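Local coordinates for stress-induced protein 1 (Caenorhabditis elegans, PDB 4YE0) that acts as a developmental small heat shock chaperone that probably binds unfolded proteins, its activity regulated by pH-dependent conformational changes, at residues Val15-Ala20 with Met80-Pro85; Leu36-His41 with Arg57-Pro62. All coordinates share one frame; numbering follows the deposited sequence.

Contact 1 of 2, residues Val15-Ala20 with Met80-Pro85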
loop_
_atom_site.group_PDB
_atom_site.type_symbol
_atom_site.label_atom_id
_atom_site.label_comp_id
_atom_site.label_asym_id
_atom_site.label_seq_id
_atom_site.Cartn_x
_atom_site.Cartn_y
_atom_site.Cartn_z
ATOM N N VAL A 15 -12.048 3.234 -15.319
ATOM C CA VAL A 15 -11.393 2.490 -14.262
ATOM C C VAL A 15 -11.550 3.303 -12.982
ATOM O O VAL A 15 -11.571 4.533 -13.028
ATOM C CB VAL A 15 -9.906 2.258 -14.590
ATOM C CG1 VAL A 15 -9.161 1.722 -13.381
ATOM C CG2 VAL A 15 -9.773 1.291 -15.755
ATOM N N LYS A 16 -11.683 2.614 -11.852
ATOM C CA LYS A 16 -11.752 3.266 -10.546
ATOM C C LYS A 16 -10.809 2.581 -9.567
ATOM O O LYS A 16 -10.886 1.368 -9.391
ATOM C CB LYS A 16 -13.180 3.231 -10.006
ATOM C CG LYS A 16 -14.055 4.362 -10.517
ATOM C CD LYS A 16 -15.434 4.332 -9.872
ATOM C CE LYS A 16 -16.173 5.652 -10.047
ATOM N NZ LYS A 16 -16.840 5.750 -11.375
ATOM N N LEU A 17 -9.930 3.363 -8.939
ATOM C CA LEU A 17 -8.934 2.838 -8.002
ATOM C C LEU A 17 -9.130 3.408 -6.604
ATOM O O LEU A 17 -9.563 4.551 -6.447
ATOM C CB LEU A 17 -7.508 3.200 -8.442
ATOM C CG LEU A 17 -7.013 2.878 -9.852
ATOM C CD1 LEU A 17 -7.262 1.417 -10.182
ATOM C CD2 LEU A 17 -7.656 3.796 -10.884
ATOM N N ASP A 18 -8.777 2.608 -5.600
ATOM C CA ASP A 18 -8.713 3.064 -4.217
ATOM C C ASP A 18 -7.328 3.664 -3.996
ATOM O O ASP A 18 -6.322 2.956 -4.000
ATOM C CB ASP A 18 -8.959 1.903 -3.247
ATOM C CG ASP A 18 -9.099 2.360 -1.799
ATOM O OD1 ASP A 18 -9.549 1.544 -0.967
ATOM O OD2 ASP A 18 -8.764 3.524 -1.486
ATOM N N VAL A 19 -7.299 4.974 -3.785
ATOM C CA VAL A 19 -6.071 5.753 -3.816
ATOM C C VAL A 19 -5.923 6.607 -2.536
ATOM O O VAL A 19 -5.054 7.477 -2.444
ATOM C CB VAL A 19 -6.068 6.548 -5.156
ATOM C CG1 VAL A 19 -5.643 7.996 -5.019
ATOM C CG2 VAL A 19 -5.235 5.814 -6.201
ATOM N N ALA A 20 -6.732 6.290 -1.525
ATOM C CA ALA A 20 -6.854 7.111 -0.318
ATOM C C ALA A 20 -5.621 7.095 0.589
ATOM O O ALA A 20 -5.417 8.022 1.370
ATOM C CB ALA A 20 -8.081 6.683 0.474
ATOM N N MET A 80 -9.853 7.417 -7.227
ATOM C CA MET A 80 -9.463 7.932 -8.529
ATOM C C MET A 80 -10.336 7.292 -9.591
ATOM O O MET A 80 -10.567 6.084 -9.565
ATOM C CB MET A 80 -7.995 7.631 -8.820
ATOM C CG MET A 80 -7.467 8.309 -10.076
ATOM S SD MET A 80 -5.685 8.099 -10.249
ATOM C CE MET A 80 -5.656 6.369 -10.611
ATOM N N THR A 81 -10.827 8.097 -10.523
ATOM C CA THR A 81 -11.460 7.543 -11.706
ATOM C C THR A 81 -10.783 8.081 -12.959
ATOM O O THR A 81 -10.495 9.276 -13.078
ATOM C CB THR A 81 -12.997 7.748 -11.740
ATOM O OG1 THR A 81 -13.519 7.244 -12.978
ATOM C CG2 THR A 81 -13.374 9.198 -11.605
ATOM N N ILE A 82 -10.494 7.160 -13.869
ATOM C CA ILE A 82 -9.906 7.486 -15.146
ATOM C C ILE A 82 -10.919 7.066 -16.190
ATOM O O ILE A 82 -11.345 5.913 -16.203
ATOM C CB ILE A 82 -8.587 6.723 -15.365
ATOM C CG1 ILE A 82 -7.578 7.095 -14.271
ATOM C CG2 ILE A 82 -8.031 7.029 -16.748
ATOM C CD1 ILE A 82 -6.348 6.211 -14.231
ATOM N N ASP A 83 -11.316 7.994 -17.054
ATOM C CA ASP A 83 -12.286 7.667 -18.092
ATOM C C ASP A 83 -11.963 8.316 -19.432
ATOM O O ASP A 83 -11.274 9.337 -19.493
ATOM C CB ASP A 83 -13.709 8.030 -17.638
ATOM C CG ASP A 83 -14.000 9.519 -17.729
ATOM O OD1 ASP A 83 -15.075 9.881 -18.252
ATOM O OD2 ASP A 83 -13.161 10.327 -17.286
ATOM N N ALA A 84 -12.464 7.700 -20.498
ATOM C CA ALA A 84 -12.295 8.211 -21.853
ATOM C C ALA A 84 -13.427 7.709 -22.752
ATOM O O ALA A 84 -13.939 6.609 -22.543
ATOM C CB ALA A 84 -10.949 7.775 -22.407
ATOM N N PRO A 85 -13.834 8.515 -23.747
ATOM C CA PRO A 85 -14.768 7.989 -24.745
ATOM C C PRO A 85 -14.083 7.036 -25.721
ATOM O O PRO A 85 -12.852 7.032 -25.825
ATOM C CB PRO A 85 -15.261 9.245 -25.473
ATOM C CG PRO A 85 -14.205 10.270 -25.248
ATOM C CD PRO A 85 -13.582 9.959 -23.920
#

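Contact 2 of 2, residues Leu36-His41 with Arg57-Pro62. With SO4 (sulfate ion), chain D.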
loop_
_atom_site.group_PDB
_atom_site.type_symbol
_atom_site.label_atom_id
_atom_site.label_comp_id
_atom_site.label_asym_id
_atom_site.label_seq_id
_atom_site.Cartn_x
_atom_site.Cartn_y
_atom_site.Cartn_z
ATOM N N LEU A 36 -1.484 2.105 -19.669
ATOM C CA LEU A 36 -1.768 3.059 -18.617
ATOM C C LEU A 36 -1.163 2.579 -17.300
ATOM O O LEU A 36 -1.437 1.463 -16.852
ATOM C CB LEU A 36 -3.284 3.211 -18.477
ATOM C CG LEU A 36 -3.782 4.404 -17.670
ATOM C CD1 LEU A 36 -3.435 5.705 -18.370
ATOM C CD2 LEU A 36 -5.282 4.297 -17.466
ATOM N N THR A 37 -0.347 3.431 -16.693
ATOM C CA THR A 37 0.362 3.131 -15.457
ATOM C C THR A 37 -0.022 4.125 -14.367
ATOM O O THR A 37 0.129 5.330 -14.552
ATOM C CB THR A 37 1.885 3.217 -15.691
ATOM O OG1 THR A 37 2.256 2.311 -16.739
ATOM C CG2 THR A 37 2.657 2.864 -14.432
ATOM N N ILE A 38 -0.518 3.617 -13.239
ATOM C CA ILE A 38 -0.805 4.442 -12.070
ATOM C C ILE A 38 0.133 4.049 -10.940
ATOM O O ILE A 38 0.201 2.876 -10.566
ATOM C CB ILE A 38 -2.255 4.273 -11.578
ATOM C CG1 ILE A 38 -3.245 4.556 -12.712
ATOM C CG2 ILE A 38 -2.514 5.181 -10.383
ATOM C CD1 ILE A 38 -3.654 3.327 -13.494
ATOM N N GLU A 39 0.831 5.038 -10.389
ATOM C CA GLU A 39 1.829 4.820 -9.348
ATOM C C GLU A 39 1.590 5.721 -8.147
ATOM O O GLU A 39 1.214 6.883 -8.294
ATOM C CB GLU A 39 3.234 5.103 -9.889
ATOM C CG GLU A 39 3.815 3.974 -10.713
ATOM C CD GLU A 39 5.234 4.254 -11.175
ATOM O OE1 GLU A 39 6.041 4.777 -10.375
ATOM O OE2 GLU A 39 5.546 3.941 -12.342
ATOM N N GLY A 40 1.836 5.175 -6.964
ATOM C CA GLY A 40 1.798 5.935 -5.724
ATOM C C GLY A 40 3.054 5.654 -4.925
ATOM O O GLY A 40 3.461 4.499 -4.798
ATOM N N HIS A 41 3.685 6.702 -4.408
ATOM C CA HIS A 41 4.833 6.541 -3.525
ATOM C C HIS A 41 4.748 7.498 -2.347
ATOM O O HIS A 41 4.738 8.720 -2.519
ATOM C CB HIS A 41 6.153 6.738 -4.270
ATOM C CG HIS A 41 7.359 6.416 -3.439
ATOM N ND1 HIS A 41 8.524 7.151 -3.491
ATOM C CD2 HIS A 41 7.567 5.450 -2.514
ATOM C CE1 HIS A 41 9.402 6.641 -2.646
ATOM N NE2 HIS A 41 8.847 5.608 -2.040
ATOM N N ARG A 57 0.051 0.124 -10.610
ATOM C CA ARG A 57 -1.013 -0.586 -11.305
ATOM C C ARG A 57 -0.882 -0.257 -12.777
ATOM O O ARG A 57 -0.757 0.908 -13.152
ATOM C CB ARG A 57 -2.379 -0.144 -10.786
ATOM C CG ARG A 57 -3.571 -0.786 -11.485
ATOM C CD ARG A 57 -3.883 -2.180 -10.965
ATOM N NE ARG A 57 -4.169 -2.196 -9.532
ATOM C CZ ARG A 57 -4.506 -3.283 -8.841
ATOM N NH1 ARG A 57 -4.738 -3.192 -7.538
ATOM N NH2 ARG A 57 -4.619 -4.463 -9.439
ATOM N N GLN A 58 -0.905 -1.287 -13.610
ATOM C CA GLN A 58 -0.740 -1.100 -15.037
ATOM C C GLN A 58 -1.732 -1.952 -15.804
ATOM O O GLN A 58 -1.985 -3.098 -15.441
ATOM C CB GLN A 58 0.691 -1.445 -15.434
ATOM C CG GLN A 58 1.004 -1.240 -16.901
ATOM C CD GLN A 58 2.470 -1.474 -17.198
ATOM O OE1 GLN A 58 3.323 -0.675 -16.814
ATOM N NE2 GLN A 58 2.774 -2.580 -17.874
ATOM N N PHE A 59 -2.305 -1.380 -16.858
ATOM C CA PHE A 59 -3.131 -2.147 -17.784
ATOM C C PHE A 59 -3.125 -1.550 -19.179
ATOM O O PHE A 59 -2.742 -0.395 -19.384
ATOM C CB PHE A 59 -4.566 -2.303 -17.268
ATOM C CG PHE A 59 -5.080 -1.107 -16.535
ATOM C CD1 PHE A 59 -5.693 -0.072 -17.217
ATOM C CD2 PHE A 59 -4.956 -1.019 -15.156
ATOM C CE1 PHE A 59 -6.170 1.034 -16.539
ATOM C CE2 PHE A 59 -5.430 0.083 -14.470
ATOM C CZ PHE A 59 -6.037 1.112 -15.164
ATOM N N THR A 60 -3.530 -2.370 -20.139
ATOM C CA THR A 60 -3.548 -1.984 -21.536
ATOM C C THR A 60 -4.970 -1.595 -21.895
ATOM O O THR A 60 -5.892 -2.390 -21.740
ATOM C CB THR A 60 -3.074 -3.138 -22.438
ATOM O OG1 THR A 60 -1.761 -3.553 -22.037
ATOM C CG2 THR A 60 -3.040 -2.708 -23.899
ATOM N N LEU A 61 -5.134 -0.355 -22.346
ATOM C CA LEU A 61 -6.419 0.140 -22.824
ATOM C C LEU A 61 -6.796 -0.565 -24.120
ATOM O O LEU A 61 -5.917 -0.919 -24.910
ATOM C CB LEU A 61 -6.346 1.651 -23.085
ATOM C CG LEU A 61 -6.545 2.648 -21.934
ATOM C CD1 LEU A 61 -6.571 2.010 -20.552
ATOM C CD2 LEU A 61 -5.489 3.742 -22.000
ATOM N N PRO A 62 -8.105 -0.783 -24.338
ATOM C CA PRO A 62 -8.578 -1.255 -25.635
ATOM C C PRO A 62 -8.129 -0.354 -26.784
ATOM O O PRO A 62 -7.869 0.839 -26.578
ATOM C CB PRO A 62 -10.100 -1.211 -25.494
ATOM C CG PRO A 62 -10.358 -1.378 -24.038
ATOM C CD PRO A 62 -9.162 -0.828 -23.309
HETATM S S SO4 D . -4.119 -7.220 -6.822
HETATM O O1 SO4 D . -4.868 -6.861 -8.046
HETATM O O2 SO4 D . -3.995 -8.694 -6.731
HETATM O O3 SO4 D . -4.838 -6.706 -5.633
HETATM O O4 SO4 D . -2.767 -6.625 -6.876
#

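Contact 1 of 2, residues Val15-Ala20 with Met80-Pro85
Leu17 and Met80 extend alongside each other from neighbouring antiparallel strands, and the methyl carbon CE of Met80 meets CD2 of Leu17 at 3.3 Å, closer than two methyl groups normally pack. The methionine is extended as far as its sulfur and then bends at chi3 (70°), which brings the methyl group back against the leucine's branch. On the same face, CD2 of Leu17 also lies 4.3 Å from CD1 of Ile82, while CG2 of Val19, just past the end of its strand, rests against CB of Met80 at 4.2 Å.

On the opposite face the side chains of Lys16 and Thr81 run together, with CG of the lysine 3.8 Å from CB of the threonine, so that the aliphatic part of the long chain does the touching. The first torsion of Thr81 (chi1 176°) sets OG1 opposite its own N and beside its carbonyl carbon, within weak hydrogen-bonding distance of Val15 O (3.3 Å). That oxygen already accepts a bond from the backbone N-H of Ile82, whose nitrogen lies 20° off the carbonyl plane, and it also lies close to CA of Thr81.

Two hydrogen-bonded pairs, Val15 with Ile82 and Leu17 with Met80, fix the register, with the non-hydrogen-bonded pair Lys16 and Thr81 between them; Val15 N reaches Ile82 O at 2.9 Å, as Leu17 N does Met80 O. Strand 71-74 flanks 80-85 on its far side, with Thr81 and Asp83 bonded through their backbones to Val73 and His71. Across the interior, strand 35-45 covers the face of Met80 and Ile82. One face turned inward and apolar, the other lined by Lys16 and Thr81, is the pattern of a sheet in the immunoglobulin-like beta sandwich of the alpha-crystallin domain.

Contact 2 of 2, residues Leu36-His41 with Arg57-Pro62
Leu36 and Phe59 point the same way, CD2 of the leucine meeting CE1 of the ring at 3.5 Å. Ile38 slants across to the ring's far end, its CD1 3.7 Å from CZ. With chi1 at 36°, Phe59 holds CG between its backbone N and carbonyl carbon, and the ring leans back toward strand 35-45, one face over Leu36 O. Leu61 CD1 flanks Leu36 CD2 at 4.1 Å.

Paired backbone bonds join Leu36 to Phe59 and Ile38 to Arg57, Ile38 N lying 2.7 Å from Arg57 O. In this hairpin of the alpha-crystallin domain, Arg57 and Gln58 also pair antiparallel with a strand of the second subunit, so the sheet runs on across the interface.

On the other face Thr37 OG1 and Gln58 OE1 are 3.2 Å apart, at best weakly bonded. Arg57 starts on the Phe59 face, but its end turns from strand 35-45: NH2 donates in plane to O1 of a sulfate, probably from the crystallisation liquor, at 2.8 Å, and NH1 binds Gly1 O. Ser51 and Arg53 of the second subunit also bind the sulfate. A leucine replacing Arg57 would probably cost the Gly1 carbonyl this donor and the sulfate one grip.

After the short strand 6-8, the chain lays down strand 12-18, whose partner 79-85 is the last strand of the modelled chain; contact 1 therefore closes a long loop of about 60 residues. Within that loop, after strand 27-32, the hairpin 35-45 and 49-60 turns back on itself and contact 2 closes a short one of 15 residues. The two do not cross: the smaller lies wholly within the larger, and strand 71-74 follows before the outer loop closes. Each contact belongs to a different sheet. Their apolar faces meet, Met80 CE reaching Ile38 CG2 at 3.4 Å and Val15 CG1 reaching Phe59 CZ at 3.6 Å, joining both layers of the sandwich.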